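Local coordinates for putative type III secretion protein YscO (Vibrio parahaemolyticus, PDB 4MH6), which is of unknown function but folds as a long helical hairpin and probably takes part in bacterial type III secretion, at residues Gln45-Glu48 / Tyr49-Ala52; Asp67-Val70 / Trp71-Glu75. All blocks are in the same frame, centred on the assembly; numbering follows the deposited sequence.

Interaction 1 of 2, residues Gln45-Glu48 / Tyr49-Ala52; sequences QRQE and YRVA
Gln47 and Arg50, one turn apart on helix 18-84, are joined by the side-chain hydrogen bond between 45-48 and 49-52. Arg50 NE gives its hydrogen to Gln47 OE1 over 3.1 Å, and the N-H points at the oxygen almost straight, at 166°. From the arginine's side the oxygen sits at the guanidinium edge, close to its plane; from the amide's side the nitrogen stands above the carbonyl plane, away from the lone-pair directions. The bend in the Gln47 chain at chi2 (59°) turns its amide along the helix toward Arg50, whose own chain is bent at chi3 and crosses the glutamine at about a right angle. Glutamine suits this place because its amide has two ends: OE1 accepts from Arg50 while NE2 donates to Glu124 of helix 90-167, so both ends of a buried amide are engaged, which is consistent with the amide orientation modelled. Gln47 also rests on Leu127, Leu128 and Lys131 of that second helix, and Glu48 reaches Leu128.

Van der Waals contacts of carbon atoms with polar groups add to this. Val51 CG2 lies against the backbone oxygen Gln47 O at 3.4 Å. Arg46 CB comes within 4.0 Å of Arg50 NH2, where the arginine folds back along the same face of the helix. The two guanidinium groups come near without touching, Arg46 NE being 4.7 Å from Arg50 NH2, and their like charges probably disfavour a closer approach.

The backbone supplies the regular i to i+4 bonds: Tyr49 N to Gln45 O, Arg50 N to Arg46 O, Val51 N to Gln47 O, and Ala52 N to Glu48 O, the last nearly straight at 176°. A polar residue that braces an arginine on its own helix while bonding across to the partner helix is in keeping with the antiparallel helical hairpin, whose arms here fall in a predicted coiled coil.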
ATOM      1  N   GLN A  45      -6.360   2.583  -0.768  1.00 20.85           N
ATOM      2  CA  GLN A  45      -6.451   2.892  -2.181  1.00 21.63           C
ATOM      3  C   GLN A  45      -5.138   3.460  -2.734  1.00 21.17           C
ATOM      4  O   GLN A  45      -4.650   3.049  -3.795  1.00 21.18           O
ATOM      5  CB  GLN A  45      -7.589   3.856  -2.394  1.00 24.06           C
ATOM      6  CG  GLN A  45      -8.908   3.247  -1.971  1.00 26.41           C
ATOM      7  CD  GLN A  45     -10.072   4.188  -2.104  1.00 29.96           C
ATOM      8  OE1 GLN A  45     -10.024   5.177  -2.845  1.00 34.99           O
ATOM      9  NE2 GLN A  45     -11.138   3.883  -1.399  1.00 30.91           N
ATOM     10  N   ARG A  46      -4.552   4.399  -2.011  1.00 20.91           N
ATOM     11  CA  ARG A  46      -3.311   4.981  -2.456  1.00 21.64           C
ATOM     12  C   ARG A  46      -2.252   3.922  -2.487  1.00 21.42           C
ATOM     13  O   ARG A  46      -1.371   3.964  -3.348  1.00 22.72           O
ATOM     14  CB  ARG A  46      -2.861   6.121  -1.539  1.00 22.54           C
ATOM     15  CG  ARG A  46      -3.708   7.374  -1.643  1.00 24.33           C
ATOM     16  CD  ARG A  46      -3.063   8.533  -0.912  1.00 26.41           C
ATOM     17  NE  ARG A  46      -3.058   8.310   0.525  1.00 25.72           N
ATOM     18  CZ  ARG A  46      -4.092   8.634   1.307  1.00 26.13           C
ATOM     19  NH1 ARG A  46      -5.208   9.184   0.767  1.00 26.80           N
ATOM     20  NH2 ARG A  46      -4.031   8.407   2.621  1.00 25.14           N
ATOM     21  N   GLN A  47      -2.322   2.983  -1.537  1.00 20.81           N
ATOM     22  CA  GLN A  47      -1.312   1.930  -1.456  1.00 21.41           C
ATOM     23  C   GLN A  47      -1.459   0.937  -2.597  1.00 21.56           C
ATOM     24  O   GLN A  47      -0.481   0.346  -3.037  1.00 21.44           O
ATOM     25  CB  GLN A  47      -1.350   1.208  -0.108  1.00 22.05           C
ATOM     26  CG  GLN A  47      -0.198   0.219   0.070  1.00 23.40           C
ATOM     27  CD  GLN A  47       1.146   0.884  -0.023  1.00 24.60           C
ATOM     28  OE1 GLN A  47       1.289   2.037   0.339  1.00 25.78           O
ATOM     29  NE2 GLN A  47       2.141   0.158  -0.483  1.00 26.34           N
ATOM     30  N   GLU A  48      -2.689   0.738  -3.051  1.00 22.71           N
ATOM     31  CA  GLU A  48      -2.932  -0.123  -4.191  1.00 24.42           C
ATOM     32  C   GLU A  48      -2.310   0.562  -5.414  1.00 25.52           C
ATOM     33  O   GLU A  48      -1.817  -0.115  -6.315  1.00 26.96           O
ATOM     34  CB  GLU A  48      -4.421  -0.385  -4.361  1.00 25.77           C
ATOM     35  CG  GLU A  48      -4.932  -1.310  -3.266  1.00 28.52           C
ATOM     36  CD  GLU A  48      -6.447  -1.318  -3.073  1.00 31.29           C
ATOM     37  OE1 GLU A  48      -7.081  -0.274  -3.352  1.00 32.99           O
ATOM     38  OE2 GLU A  48      -6.996  -2.349  -2.581  1.00 32.67           O
ATOM     39  N   TYR A  49      -2.297   1.899  -5.429  1.00 25.35           N
ATOM     40  CA  TYR A  49      -1.698   2.617  -6.550  1.00 26.91           C
ATOM     41  C   TYR A  49      -0.171   2.378  -6.564  1.00 24.61           C
ATOM     42  O   TYR A  49       0.431   2.095  -7.610  1.00 22.58           O
ATOM     43  CB  TYR A  49      -2.022   4.126  -6.490  1.00 30.62           C
ATOM     44  CG  TYR A  49      -1.389   4.879  -7.633  1.00 37.11           C
ATOM     45  CD1 TYR A  49      -0.101   5.406  -7.519  1.00 42.06           C
ATOM     46  CD2 TYR A  49      -2.044   5.022  -8.839  1.00 41.74           C
ATOM     47  CE1 TYR A  49       0.504   6.056  -8.575  1.00 46.25           C
ATOM     48  CE2 TYR A  49      -1.454   5.687  -9.892  1.00 47.65           C
ATOM     49  CZ  TYR A  49      -0.179   6.192  -9.750  1.00 50.91           C
ATOM     50  OH  TYR A  49       0.412   6.854 -10.798  1.00 69.42           O
ATOM     51  N   ARG A  50       0.437   2.517  -5.391  1.00 23.88           N
ATOM     52  CA  ARG A  50       1.867   2.304  -5.243  1.00 24.73           C
ATOM     53  C   ARG A  50       2.248   0.892  -5.700  1.00 23.05           C
ATOM     54  O   ARG A  50       3.238   0.732  -6.407  1.00 22.92           O
ATOM     55  CB  ARG A  50       2.350   2.620  -3.795  1.00 26.38           C
ATOM     56  CG  ARG A  50       2.590   4.110  -3.564  1.00 29.17           C
ATOM     57  CD  ARG A  50       3.243   4.473  -2.238  1.00 31.25           C
ATOM     58  NE  ARG A  50       2.226   4.567  -1.225  1.00 31.26           N
ATOM     59  CZ  ARG A  50       1.720   5.694  -0.720  1.00 32.40           C
ATOM     60  NH1 ARG A  50       2.195   6.885  -1.037  1.00 34.73           N
ATOM     61  NH2 ARG A  50       0.743   5.604   0.171  1.00 32.21           N
ATOM     62  N   VAL A  51       1.446  -0.115  -5.333  1.00 21.62           N
ATOM     63  CA  VAL A  51       1.741  -1.496  -5.758  1.00 21.90           C
ATOM     64  C   VAL A  51       1.713  -1.583  -7.280  1.00 21.89           C
ATOM     65  O   VAL A  51       2.672  -1.992  -7.891  1.00 24.04           O
ATOM     66  CB  VAL A  51       0.793  -2.564  -5.146  1.00 21.94           C
ATOM     67  CG1 VAL A  51       1.047  -3.923  -5.772  1.00 23.13           C
ATOM     68  CG2 VAL A  51       0.982  -2.674  -3.638  1.00 22.81           C
ATOM     69  N   ALA A  52       0.618  -1.177  -7.884  1.00 21.95           N
ATOM     70  CA  ALA A  52       0.480  -1.203  -9.331  1.00 23.17           C
ATOM     71  C   ALA A  52       1.592  -0.430 -10.006  1.00 24.26           C
ATOM     72  O   ALA A  52       2.106  -0.807 -11.061  1.00 24.61           O
ATOM     73  CB  ALA A  52      -0.862  -0.602  -9.727  1.00 24.09           C
TER

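Interaction 2 of 2, residues Asp67-Val70 / Trp71-Glu75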
ATOM      1  N   ASP A  67      16.169  -7.744 -23.147  1.00 31.85           N
ATOM      2  CA  ASP A  67      16.690  -7.126 -24.351  1.00 34.45           C
ATOM      3  C   ASP A  67      18.189  -6.985 -24.369  1.00 37.02           C
ATOM      4  O   ASP A  67      18.849  -7.349 -25.352  1.00 41.19           O
ATOM      5  CB  ASP A  67      16.122  -5.726 -24.506  1.00 36.41           C
ATOM      6  CG  ASP A  67      14.665  -5.732 -24.878  1.00 37.95           C
ATOM      7  OD1 ASP A  67      14.119  -6.842 -25.095  1.00 36.58           O
ATOM      8  OD2 ASP A  67      14.071  -4.625 -24.981  1.00 39.08           O
ATOM      9  N   TYR A  68      18.720  -6.433 -23.290  1.00 36.08           N
ATOM     10  CA  TYR A  68      20.140  -6.191 -23.196  1.00 34.62           C
ATOM     11  C   TYR A  68      20.929  -7.480 -23.282  1.00 32.74           C
ATOM     12  O   TYR A  68      21.930  -7.569 -23.989  1.00 33.59           O
ATOM     13  CB  TYR A  68      20.468  -5.477 -21.884  1.00 33.40           C
ATOM     14  CG  TYR A  68      21.879  -4.970 -21.852  1.00 33.17           C
ATOM     15  CD1 TYR A  68      22.188  -3.740 -22.399  1.00 33.16           C
ATOM     16  CD2 TYR A  68      22.913  -5.731 -21.285  1.00 33.44           C
ATOM     17  CE1 TYR A  68      23.481  -3.262 -22.382  1.00 35.98           C
ATOM     18  CE2 TYR A  68      24.221  -5.258 -21.253  1.00 33.41           C
ATOM     19  CZ  TYR A  68      24.494  -4.022 -21.805  1.00 36.26           C
ATOM     20  OH  TYR A  68      25.763  -3.510 -21.806  1.00 39.32           O
ATOM     21  N   HIS A  69      20.461  -8.473 -22.551  1.00 31.66           N
ATOM     22  CA  HIS A  69      21.110  -9.769 -22.485  1.00 32.57           C
ATOM     23  C   HIS A  69      21.461 -10.346 -23.861  1.00 33.10           C
ATOM     24  O   HIS A  69      22.553 -10.903 -24.064  1.00 32.00           O
ATOM     25  CB  HIS A  69      20.197 -10.729 -21.733  1.00 34.01           C
ATOM     26  CG  HIS A  69      20.745 -12.105 -21.636  1.00 37.91           C
ATOM     27  ND1 HIS A  69      21.781 -12.428 -20.785  1.00 39.58           N
ATOM     28  CD2 HIS A  69      20.416 -13.244 -22.288  1.00 39.20           C
ATOM     29  CE1 HIS A  69      22.058 -13.714 -20.907  1.00 41.09           C
ATOM     30  NE2 HIS A  69      21.248 -14.232 -21.815  1.00 42.06           N
ATOM     31  N   VAL A  70      20.523 -10.201 -24.798  1.00 32.12           N
ATOM     32  CA  VAL A  70      20.689 -10.694 -26.160  1.00 31.05           C
ATOM     33  C   VAL A  70      21.818  -9.948 -26.871  1.00 29.57           C
ATOM     34  O   VAL A  70      22.666 -10.556 -27.515  1.00 30.33           O
ATOM     35  CB  VAL A  70      19.374 -10.549 -26.966  1.00 32.17           C
ATOM     36  CG1 VAL A  70      19.551 -11.093 -28.365  1.00 34.13           C
ATOM     37  CG2 VAL A  70      18.250 -11.302 -26.287  1.00 32.56           C
ATOM     38  N   TRP A  71      21.818  -8.627 -26.775  1.00 28.56           N
ATOM     39  CA  TRP A  71      22.875  -7.854 -27.398  1.00 28.95           C
ATOM     40  C   TRP A  71      24.198  -8.171 -26.721  1.00 30.08           C
ATOM     41  O   TRP A  71      25.206  -8.375 -27.398  1.00 30.96           O
ATOM     42  CB  TRP A  71      22.623  -6.347 -27.313  1.00 27.82           C
ATOM     43  CG  TRP A  71      21.593  -5.871 -28.224  1.00 28.95           C
ATOM     44  CD1 TRP A  71      20.246  -5.768 -27.969  1.00 29.81           C
ATOM     45  CD2 TRP A  71      21.780  -5.408 -29.573  1.00 30.09           C
ATOM     46  NE1 TRP A  71      19.590  -5.265 -29.075  1.00 30.60           N
ATOM     47  CE2 TRP A  71      20.501  -5.033 -30.070  1.00 30.81           C
ATOM     48  CE3 TRP A  71      22.897  -5.253 -30.398  1.00 30.72           C
ATOM     49  CZ2 TRP A  71      20.313  -4.522 -31.355  1.00 32.43           C
ATOM     50  CZ3 TRP A  71      22.703  -4.752 -31.697  1.00 32.78           C
ATOM     51  CH2 TRP A  71      21.417  -4.402 -32.159  1.00 33.74           C
ATOM     52  N   ARG A  72      24.181  -8.233 -25.393  1.00 30.30           N
ATOM     53  CA  ARG A  72      25.394  -8.468 -24.634  1.00 32.28           C
ATOM     54  C   ARG A  72      26.092  -9.750 -25.073  1.00 32.97           C
ATOM     55  O   ARG A  72      27.309  -9.745 -25.282  1.00 32.00           O
ATOM     56  CB  ARG A  72      25.082  -8.462 -23.145  1.00 33.69           C
ATOM     57  CG  ARG A  72      26.300  -8.363 -22.233  1.00 35.89           C
ATOM     58  CD  ARG A  72      26.932  -9.691 -21.940  1.00 38.05           C
ATOM     59  NE  ARG A  72      25.975 -10.544 -21.268  1.00 41.40           N
ATOM     60  CZ  ARG A  72      26.214 -11.795 -20.919  1.00 48.93           C
ATOM     61  NH1 ARG A  72      25.272 -12.501 -20.304  1.00 55.82           N
ATOM     62  NH2 ARG A  72      27.391 -12.344 -21.190  1.00 50.07           N
ATOM     63  N   GLN A  73      25.326 -10.830 -25.239  1.00 33.07           N
ATOM     64  CA  GLN A  73      25.905 -12.090 -25.670  1.00 34.45           C
ATOM     65  C   GLN A  73      26.554 -11.920 -27.015  1.00 33.78           C
ATOM     66  O   GLN A  73      27.695 -12.320 -27.210  1.00 33.36           O
ATOM     67  CB  GLN A  73      24.858 -13.191 -25.747  1.00 38.68           C
ATOM     68  CG  GLN A  73      24.417 -13.704 -24.395  1.00 46.70           C
ATOM     69  CD  GLN A  73      23.337 -14.779 -24.484  1.00 56.88           C
ATOM     70  OE1 GLN A  73      23.398 -15.791 -23.788  1.00 64.95           O
ATOM     71  NE2 GLN A  73      22.353 -14.569 -25.351  1.00 62.64           N
ATOM     72  N   GLU A  74      25.820 -11.317 -27.948  1.00 32.57           N
ATOM     73  CA  GLU A  74      26.342 -11.109 -29.282  1.00 33.40           C
ATOM     74  C   GLU A  74      27.582 -10.238 -29.333  1.00 34.57           C
ATOM     75  O   GLU A  74      28.554 -10.548 -30.045  1.00 35.41           O
ATOM     76  CB  GLU A  74      25.284 -10.497 -30.170  1.00 33.44           C
ATOM     77  CG  GLU A  74      24.316 -11.510 -30.692  1.00 35.17           C
ATOM     78  CD  GLU A  74      23.265 -10.902 -31.591  1.00 37.54           C
ATOM     79  OE1 GLU A  74      23.081  -9.657 -31.555  1.00 38.51           O
ATOM     80  OE2 GLU A  74      22.612 -11.677 -32.321  1.00 39.51           O
ATOM     81  N   GLU A  75      27.527  -9.144 -28.588  1.00 34.26           N
ATOM     82  CA  GLU A  75      28.599  -8.175 -28.546  1.00 36.07           C
ATOM     83  C   GLU A  75      29.841  -8.761 -27.935  1.00 35.19           C
ATOM     84  O   GLU A  75      30.945  -8.431 -28.308  1.00 35.96           O
ATOM     85  CB  GLU A  75      28.120  -6.931 -27.789  1.00 36.01           C
ATOM     86  CG  GLU A  75      27.017  -6.190 -28.540  1.00 36.61           C
ATOM     87  CD  GLU A  75      27.503  -5.616 -29.860  1.00 38.08           C
ATOM     88  OE1 GLU A  75      26.665  -5.177 -30.680  1.00 42.63           O
ATOM     89  OE2 GLU A  75      28.726  -5.603 -30.080  1.00 36.66           O
TER
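Regular alpha-helical bonds carry the backbone from Tyr68-Val70 into Arg72-Glu74, the shortest being Arg72 N to Tyr68 O at 2.7 Å, nearly along the C=O axis. The segment belongs to one arm of the predicted coiled coil, and its side chains divide between the partner helix 90-167 and the outer surface. Tyr68 and Arg72 meet one turn apart: the ring's CE2 lies 3.8 Å from Arg72 CB, and the two side chains cross at about a right angle. Tyrosine suits this place because its ring packs on Arg106, Glu107 and Leu110 while its hydroxyl bonds Leu103 O.

His69 has its CG anti to the backbone N (chi1 178°), which sends the imidazole forward along the helix to Arg72 and Gln73. Gln73 CG lies over one ring face, offset toward the rim. Arg72 NH1 comes to 3.5 Å from His69 CE1, with ring and guanidinium planes steeply inclined at 70°. Both residues are tied to Glu107, His69 through ND1 and Arg72 through NE, so one carboxylate probably steadies the pair; Arg72 NH2 also pairs with Glu76 on its own helix.

On the outer side, the indole of Trp71 turns back toward the preceding turn, where its edge atom CD1 approaches Asp67 O at 3.4 Å, near the ring plane.

Overall arrangement
Both contacts are short stretches of helix 18-84, and interaction 1 is complete before interaction 2 begins. Their centres are 34 Å apart and their nearest atoms about 19 Å, so they do not touch and are related through the shared helix. The centre of interaction 1 is about 5 Å from the centre of the chain, that of interaction 2 about 36 Å, toward the turn into helix 90-167. Each sends some of its side chains to that second helix, at Glu124 to Lys131 for interaction 1 and Leu103 to Leu110 for interaction 2. This reversed order marks an antiparallel hairpin, in which polar as well as apolar side chains join the arms at separate levels.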